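Local coordinates for ATP-dependent RNA helicase HrpB (Escherichia coli, PDB 6EUD), which hydrolyses ATP to ADP and phosphate as a DExH-box NTPase of the RNA helicase type, at residues A[140-145]-A[151-156]; A[201-206]-A[220-225]; A[561-564]-A[569-572]. All coordinates share one frame; numbering follows the deposited sequence.

The three contacts follow one another along the chain, and each packs a helix against a strand or the loop leading into one. Interaction 1 lies in the ATP-binding helicase domain and interaction 2 in the C-terminal helicase domain, with centres 43 Å apart and nearest atoms about 24 Å apart. Interaction 3 joins helix 559-565 to the start of the connector region, its centre 49 and 51 Å from those of interactions 1 and 2. None touches another, and all three lie away from the predicted ATP site and the DEFH box. All are aliphatic: leucines and valines seat helices in interactions 1 and 2, and a partly buried cluster of the same types does so in interaction 3.

Interaction 1. Residues A[140-145]-A[151-156]; sequences ALLLDV and DDLKLL
L142 and L155 meet methyl to methyl where helix 133-145 lies over strand 154-159, inside a beta-alpha-beta crossover of the RecA-like ATP-binding domain. The crossover starts from strand 120-125, which leads straight into the DEFH box, and it finishes on strand 154-159, a parallel neighbour in the same sheet. Five buried residues, all leucine or valine, make the seam.

Start at L142. With CG anti to the carbonyl carbon (chi1 -70°), the chain heads from the helix toward the sheet. CB passes alongside the tip of L155, 4.3 Å from its CD2. CG then divides the side chain between two neighbours. The CD1 branch of L142 goes to CD1 of L155 at 3.8 Å, the two side chains meeting at a slant, while CD2 of L142 turns the other way to CD2 of L153, a looser 4.3 Å. One leucine therefore bridges two positions of the strand-side segment, and V123 of the adjoining strand and I111 of helix 106-113 close in around it.

L155 points from the strand to the helix, and CG anti to the backbone N (chi1 -171°) places its two methyls against L142 and L143. Its second methyl, CD2, lies 4.3 Å from CD2 of L143, whose own side chain leaves the helix pointing away and only bends back at its end. L153 and L155 thus take up L142 between them, with K154 on the other side of the strand, where its amine is tied to D21 by a salt bridge. At the end of the helix, CG1 of V145 rests on CD2 of L153, 3.7 Å apart.

Interaction 2. Residues A[201-206]-A[220-225]; sequences DAVAVA and LFLPGV
V203 carries CG1 anti to its own nitrogen (chi1 169°) and L220 holds CG likewise (chi1 170°), and these two settings send their methyls at each other between helix 199-213 and strand 217-221. This is the alpha/beta layering of the second RecA-like domain of the helicase: a helix lying on a largely parallel sheet.

V203 is the one residue of 201-206 that reaches over. Its CG1 sits in the fork of L220, 3.7 Å from CD1 and 3.9 Å from CD2 of that leucine, so both branches straddle a single methyl. L222 comes in beside it from the same face of the segment; F221 between them points to the other face, where V290 meets it. V231 of helix 225-236 touches both L220 and L222, while L338 of a loop touches V203. That second helix begins right after G224, its N-cap.

The fit to L222 is looser than that to L220: CG1 of V203 stands 4.2 Å from CD2 of L222, and CG2 of V203 is 4.5 Å from that same methyl.

Interaction 3. Residues A[561-564]-A[569-572]; sequences ELVQ and LVQQ
V563 and V570, with L562 and L569 beside them, meet without any ring, amide or carboxylate between them, so there is no face or edge to speak of; the contact is made of branched methyls. It joins helix 559-565 to the chain that enters strand 571-579, an outer strand of the three-stranded antiparallel sheet of the HrpB connector region. Four residues link the two segments, and the backbones come nearest at V563 and L569, whose CA atoms are 6.4 Å apart.

The valine pair is the tighter one. V570 has CG2 anti to its carbonyl carbon, and this methyl noses in between the two branches of V563: 3.4 Å to CG1 and 3.7 Å to CG2 of V563, with CB of V563 behind them at 4.1 Å. The side chains cross at about a right angle, and the shortest of these separations is tight for two methyl carbons and probably slightly strained. Next to it, CD1 of L569 is laid against the branch point of L562, 4.0 Å from CG and 4.1 Å from CD2 of that residue. A496 of helix 491-498 touches both leucines, and I593 of strand 584-593 packs on V570.

Complementary shape, together with the short covalent link, holds the helix against the start of the strand. Chemically, the contact is dispersion and burial of hydrocarbon, non-directional, with no polar side-chain atom in it that needs a partner across the interface.

Interaction 1. Residues A[140-145]-A[151-156]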
loop_
_atom_site.group_PDB
_atom_site.type_symbol
_atom_site.label_atom_id
_atom_site.label_comp_id
_atom_site.label_asym_id
_atom_site.label_seq_id
_atom_site.Cartn_x
_atom_site.Cartn_y
_atom_site.Cartn_z
ATOM N N ALA A 140 -8.093 -2.104 16.707
ATOM C CA ALA A 140 -7.731 -3.521 16.596
ATOM C C ALA A 140 -7.118 -4.086 17.887
ATOM O O ALA A 140 -7.449 -5.216 18.302
ATOM C CB ALA A 140 -6.773 -3.725 15.431
ATOM N N LEU A 141 -6.225 -3.313 18.507
ATOM C CA LEU A 141 -5.591 -3.725 19.757
ATOM C C LEU A 141 -6.621 -3.813 20.863
ATOM O O LEU A 141 -6.689 -4.799 21.590
ATOM C CB LEU A 141 -4.478 -2.750 20.145
ATOM C CG LEU A 141 -3.312 -2.757 19.152
ATOM C CD1 LEU A 141 -2.382 -1.591 19.380
ATOM C CD2 LEU A 141 -2.550 -4.061 19.278
ATOM N N LEU A 142 -7.447 -2.787 20.972
ATOM C CA LEU A 142 -8.462 -2.742 22.019
ATOM C C LEU A 142 -9.518 -3.852 21.904
ATOM O O LEU A 142 -10.040 -4.325 22.911
ATOM C CB LEU A 142 -9.131 -1.374 22.015
ATOM C CG LEU A 142 -8.209 -0.261 22.496
ATOM C CD1 LEU A 142 -8.791 1.110 22.191
ATOM C CD2 LEU A 142 -7.933 -0.438 23.986
ATOM N N LEU A 143 -9.838 -4.266 20.684
ATOM C CA LEU A 143 -10.749 -5.386 20.494
ATOM C C LEU A 143 -10.070 -6.710 20.895
ATOM O O LEU A 143 -10.744 -7.684 21.242
ATOM C CB LEU A 143 -11.225 -5.437 19.044
ATOM C CG LEU A 143 -12.221 -4.345 18.624
ATOM C CD1 LEU A 143 -12.609 -4.457 17.143
ATOM C CD2 LEU A 143 -13.448 -4.390 19.516
ATOM N N ASP A 144 -8.739 -6.745 20.857
ATOM C CA ASP A 144 -8.036 -7.941 21.287
ATOM C C ASP A 144 -7.878 -7.965 22.801
ATOM O O ASP A 144 -7.993 -9.028 23.415
ATOM C CB ASP A 144 -6.676 -8.062 20.614
ATOM C CG ASP A 144 -6.720 -8.971 19.411
ATOM O OD1 ASP A 144 -7.834 -9.267 18.924
ATOM O OD2 ASP A 144 -5.648 -9.412 18.966
ATOM N N VAL A 145 -7.625 -6.802 23.398
ATOM C CA VAL A 145 -7.608 -6.678 24.849
ATOM C C VAL A 145 -8.950 -7.121 25.439
ATOM O O VAL A 145 -8.999 -7.732 26.505
ATOM C CB VAL A 145 -7.323 -5.240 25.297
ATOM C CG1 VAL A 145 -7.360 -5.152 26.816
ATOM C CG2 VAL A 145 -5.983 -4.749 24.736
ATOM N N ASP A 151 -12.871 -8.357 29.797
ATOM C CA ASP A 151 -14.233 -8.355 29.266
ATOM C C ASP A 151 -15.092 -7.306 29.975
ATOM O O ASP A 151 -16.309 -7.254 29.792
ATOM C CB ASP A 151 -14.874 -9.752 29.379
ATOM C CG ASP A 151 -14.987 -10.250 30.820
ATOM O OD1 ASP A 151 -14.242 -9.766 31.694
ATOM O OD2 ASP A 151 -15.832 -11.134 31.076
ATOM N N ASP A 152 -14.430 -6.467 30.766
ATOM C CA ASP A 152 -15.055 -5.384 31.521
ATOM C C ASP A 152 -14.676 -4.038 30.927
ATOM O O ASP A 152 -15.292 -3.016 31.218
ATOM C CB ASP A 152 -14.598 -5.424 32.970
ATOM C CG ASP A 152 -13.118 -5.137 33.103
ATOM O OD1 ASP A 152 -12.299 -6.033 32.795
ATOM O OD2 ASP A 152 -12.772 -3.994 33.470
ATOM N N LEU A 153 -13.615 -4.050 30.127
ATOM C CA LEU A 153 -13.102 -2.843 29.478
ATOM C C LEU A 153 -14.055 -2.342 28.393
ATOM O O LEU A 153 -14.159 -2.943 27.327
ATOM C CB LEU A 153 -11.712 -3.107 28.881
ATOM C CG LEU A 153 -11.111 -1.995 28.007
ATOM C CD1 LEU A 153 -10.744 -0.751 28.819
ATOM C CD2 LEU A 153 -9.906 -2.514 27.226
ATOM N N LYS A 154 -14.749 -1.240 28.665
ATOM C CA LYS A 154 -15.739 -0.706 27.728
ATOM C C LYS A 154 -15.047 0.125 26.659
ATOM O O LYS A 154 -13.873 0.464 26.807
ATOM C CB LYS A 154 -16.784 0.132 28.462
ATOM C CG LYS A 154 -17.518 -0.623 29.542
ATOM C CD LYS A 154 -18.444 0.294 30.301
ATOM C CE LYS A 154 -19.113 -0.432 31.454
ATOM N NZ LYS A 154 -20.014 0.482 32.216
ATOM N N LEU A 155 -15.776 0.475 25.601
ATOM C CA LEU A 155 -15.168 1.154 24.459
ATOM C C LEU A 155 -16.141 2.093 23.741
ATOM O O LEU A 155 -17.162 1.653 23.193
ATOM C CB LEU A 155 -14.618 0.107 23.479
ATOM C CG LEU A 155 -13.766 0.573 22.310
ATOM C CD1 LEU A 155 -12.566 1.308 22.851
ATOM C CD2 LEU A 155 -13.349 -0.613 21.471
ATOM N N LEU A 156 -15.818 3.387 23.737
ATOM C CA LEU A 156 -16.656 4.368 23.055
ATOM C C LEU A 156 -16.027 4.932 21.778
ATOM O O LEU A 156 -15.006 5.619 21.807
ATOM C CB LEU A 156 -16.991 5.522 23.996
ATOM C CG LEU A 156 -17.866 6.617 23.371
ATOM C CD1 LEU A 156 -19.151 6.021 22.799
ATOM C CD2 LEU A 156 -18.195 7.653 24.415
#

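Interaction 2. Residues A[201-206]-A[220-225]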
loop_
_atom_site.group_PDB
_atom_site.type_symbol
_atom_site.label_atom_id
_atom_site.label_comp_id
_atom_site.label_asym_id
_atom_site.label_seq_id
_atom_site.Cartn_x
_atom_site.Cartn_y
_atom_site.Cartn_z
ATOM N N ASP A 201 -7.576 30.672 -10.925
ATOM C CA ASP A 201 -8.470 31.580 -11.653
ATOM C C ASP A 201 -9.874 31.002 -11.790
ATOM O O ASP A 201 -10.873 31.694 -11.590
ATOM C CB ASP A 201 -7.936 31.878 -13.052
ATOM C CG ASP A 201 -6.727 32.796 -13.038
ATOM O OD1 ASP A 201 -6.582 33.578 -12.073
ATOM O OD2 ASP A 201 -5.923 32.736 -13.994
ATOM N N ALA A 202 -9.944 29.727 -12.155
ATOM C CA ALA A 202 -11.219 29.088 -12.385
ATOM C C ALA A 202 -12.022 29.068 -11.086
ATOM O O ALA A 202 -13.207 29.391 -11.099
ATOM C CB ALA A 202 -11.027 27.671 -12.944
ATOM N N VAL A 203 -11.375 28.732 -9.967
ATOM C CA VAL A 203 -12.105 28.653 -8.701
ATOM C C VAL A 203 -12.588 30.059 -8.307
ATOM O O VAL A 203 -13.718 30.226 -7.828
ATOM C CB VAL A 203 -11.259 28.022 -7.557
ATOM C CG1 VAL A 203 -11.928 28.199 -6.211
ATOM C CG2 VAL A 203 -11.029 26.539 -7.807
ATOM N N ALA A 204 -11.757 31.068 -8.539
ATOM C CA ALA A 204 -12.108 32.430 -8.142
ATOM C C ALA A 204 -13.266 32.934 -8.963
ATOM O O ALA A 204 -14.131 33.652 -8.459
ATOM C CB ALA A 204 -10.898 33.388 -8.285
ATOM N N VAL A 205 -13.283 32.570 -10.241
ATOM C CA VAL A 205 -14.355 33.026 -11.100
ATOM C C VAL A 205 -15.662 32.364 -10.708
ATOM O O VAL A 205 -16.688 33.019 -10.633
ATOM C CB VAL A 205 -14.040 32.761 -12.580
ATOM C CG1 VAL A 205 -15.310 32.838 -13.441
ATOM C CG2 VAL A 205 -13.003 33.767 -13.061
ATOM N N ALA A 206 -15.625 31.063 -10.447
ATOM C CA ALA A 206 -16.824 30.346 -10.029
ATOM C C ALA A 206 -17.348 30.910 -8.713
ATOM O O ALA A 206 -18.552 31.098 -8.559
ATOM C CB ALA A 206 -16.544 28.847 -9.901
ATOM N N LEU A 220 -15.351 27.825 1.109
ATOM C CA LEU A 220 -14.668 27.299 -0.063
ATOM C C LEU A 220 -13.647 26.239 0.347
ATOM O O LEU A 220 -12.697 26.555 1.063
ATOM C CB LEU A 220 -13.989 28.447 -0.816
ATOM C CG LEU A 220 -13.012 28.133 -1.943
ATOM C CD1 LEU A 220 -13.658 27.266 -3.025
ATOM C CD2 LEU A 220 -12.478 29.454 -2.530
ATOM N N PHE A 221 -13.844 24.998 -0.096
ATOM C CA PHE A 221 -12.907 23.914 0.209
ATOM C C PHE A 221 -11.842 23.823 -0.862
ATOM O O PHE A 221 -12.171 23.748 -2.032
ATOM C CB PHE A 221 -13.633 22.562 0.336
ATOM C CG PHE A 221 -14.512 22.443 1.582
ATOM C CD1 PHE A 221 -15.903 22.599 1.501
ATOM C CD2 PHE A 221 -13.948 22.173 2.829
ATOM C CE1 PHE A 221 -16.718 22.483 2.643
ATOM C CE2 PHE A 221 -14.752 22.056 3.977
ATOM C CZ PHE A 221 -16.137 22.208 3.884
ATOM N N LEU A 222 -10.572 23.835 -0.447
ATOM C CA LEU A 222 -9.424 23.742 -1.350
ATOM C C LEU A 222 -8.464 22.641 -0.877
ATOM O O LEU A 222 -8.556 22.196 0.271
ATOM C CB LEU A 222 -8.726 25.102 -1.422
ATOM C CG LEU A 222 -9.637 26.112 -2.112
ATOM C CD1 LEU A 222 -9.104 27.536 -2.058
ATOM C CD2 LEU A 222 -9.853 25.643 -3.558
ATOM N N PRO A 223 -7.538 22.189 -1.752
ATOM C CA PRO A 223 -6.672 21.062 -1.358
ATOM C C PRO A 223 -5.622 21.399 -0.285
ATOM O O PRO A 223 -5.321 20.546 0.550
ATOM C CB PRO A 223 -5.969 20.684 -2.668
ATOM C CG PRO A 223 -6.815 21.300 -3.776
ATOM C CD PRO A 223 -7.353 22.552 -3.172
ATOM N N GLY A 224 -5.056 22.600 -0.321
ATOM C CA GLY A 224 -4.048 22.972 0.648
ATOM C C GLY A 224 -3.751 24.455 0.729
ATOM O O GLY A 224 -4.338 25.269 0.005
ATOM N N VAL A 225 -2.813 24.798 1.610
ATOM C CA VAL A 225 -2.454 26.177 1.892
ATOM C C VAL A 225 -2.047 26.972 0.659
ATOM O O VAL A 225 -2.497 28.108 0.449
ATOM C CB VAL A 225 -1.318 26.229 2.911
ATOM C CG1 VAL A 225 -0.890 27.693 3.180
ATOM C CG2 VAL A 225 -1.763 25.559 4.204
#

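Interaction 3. Residues A[561-564]-A[569-572]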
loop_
_atom_site.group_PDB
_atom_site.type_symbol
_atom_site.label_atom_id
_atom_site.label_comp_id
_atom_site.label_asym_id
_atom_site.label_seq_id
_atom_site.Cartn_x
_atom_site.Cartn_y
_atom_site.Cartn_z
ATOM N N GLU A 561 35.204 4.621 1.302
ATOM C CA GLU A 561 35.147 4.446 2.740
ATOM C C GLU A 561 33.929 3.651 3.140
ATOM O O GLU A 561 34.010 2.755 3.974
ATOM C CB GLU A 561 35.099 5.788 3.437
ATOM C CG GLU A 561 35.942 6.804 2.789
ATOM C CD GLU A 561 36.502 7.777 3.777
ATOM O OE1 GLU A 561 35.849 8.004 4.818
ATOM O OE2 GLU A 561 37.585 8.325 3.501
ATOM N N LEU A 562 32.792 4.005 2.554
ATOM C CA LEU A 562 31.518 3.438 2.967
ATOM C C LEU A 562 31.462 1.955 2.674
ATOM O O LEU A 562 31.053 1.159 3.517
ATOM C CB LEU A 562 30.359 4.155 2.276
ATOM C CG LEU A 562 28.973 3.868 2.850
ATOM C CD1 LEU A 562 28.913 4.241 4.330
ATOM C CD2 LEU A 562 27.912 4.612 2.053
ATOM N N VAL A 563 31.883 1.590 1.472
ATOM C CA VAL A 563 31.891 0.196 1.051
ATOM C C VAL A 563 32.896 -0.595 1.884
ATOM O O VAL A 563 32.694 -1.770 2.196
ATOM C CB VAL A 563 32.234 0.077 -0.448
ATOM C CG1 VAL A 563 32.507 -1.364 -0.819
ATOM C CG2 VAL A 563 31.123 0.677 -1.286
ATOM N N GLN A 564 33.981 0.068 2.253
ATOM C CA GLN A 564 34.964 -0.553 3.114
ATOM C C GLN A 564 34.402 -0.701 4.526
ATOM O O GLN A 564 34.566 -1.743 5.159
ATOM C CB GLN A 564 36.261 0.260 3.120
ATOM C CG GLN A 564 37.382 -0.362 2.300
ATOM C CD GLN A 564 37.914 -1.643 2.926
ATOM O OE1 GLN A 564 38.500 -1.617 4.010
ATOM N NE2 GLN A 564 37.700 -2.771 2.251
ATOM N N LEU A 569 26.983 -3.815 1.760
ATOM C CA LEU A 569 26.297 -2.991 0.759
ATOM C C LEU A 569 26.519 -3.486 -0.667
ATOM O O LEU A 569 25.685 -3.285 -1.543
ATOM C CB LEU A 569 26.756 -1.535 0.843
ATOM C CG LEU A 569 26.278 -0.740 2.058
ATOM C CD1 LEU A 569 26.752 0.700 1.968
ATOM C CD2 LEU A 569 24.760 -0.815 2.194
ATOM N N VAL A 570 27.662 -4.118 -0.902
ATOM C CA VAL A 570 28.079 -4.445 -2.261
ATOM C C VAL A 570 27.911 -5.920 -2.551
ATOM O O VAL A 570 28.448 -6.776 -1.845
ATOM C CB VAL A 570 29.550 -4.042 -2.511
ATOM C CG1 VAL A 570 29.999 -4.488 -3.882
ATOM C CG2 VAL A 570 29.693 -2.549 -2.374
ATOM N N GLN A 571 27.150 -6.211 -3.595
ATOM C CA GLN A 571 26.977 -7.586 -4.021
ATOM C C GLN A 571 27.665 -7.784 -5.379
ATOM O O GLN A 571 27.841 -6.835 -6.153
ATOM C CB GLN A 571 25.487 -7.960 -4.063
ATOM C CG GLN A 571 24.587 -6.991 -4.819
ATOM C CD GLN A 571 24.055 -5.834 -3.970
ATOM O OE1 GLN A 571 24.632 -5.457 -2.946
ATOM N NE2 GLN A 571 22.941 -5.266 -4.407
ATOM N N GLN A 572 28.086 -9.019 -5.635
ATOM C CA GLN A 572 28.871 -9.363 -6.815
ATOM C C GLN A 572 28.028 -10.170 -7.801
ATOM O O GLN A 572 27.253 -11.047 -7.403
ATOM C CB GLN A 572 30.096 -10.162 -6.389
ATOM C CG GLN A 572 31.214 -10.291 -7.400
ATOM C CD GLN A 572 32.373 -11.110 -6.846
ATOM O OE1 GLN A 572 33.535 -10.810 -7.097
ATOM N NE2 GLN A 572 32.053 -12.161 -6.093
#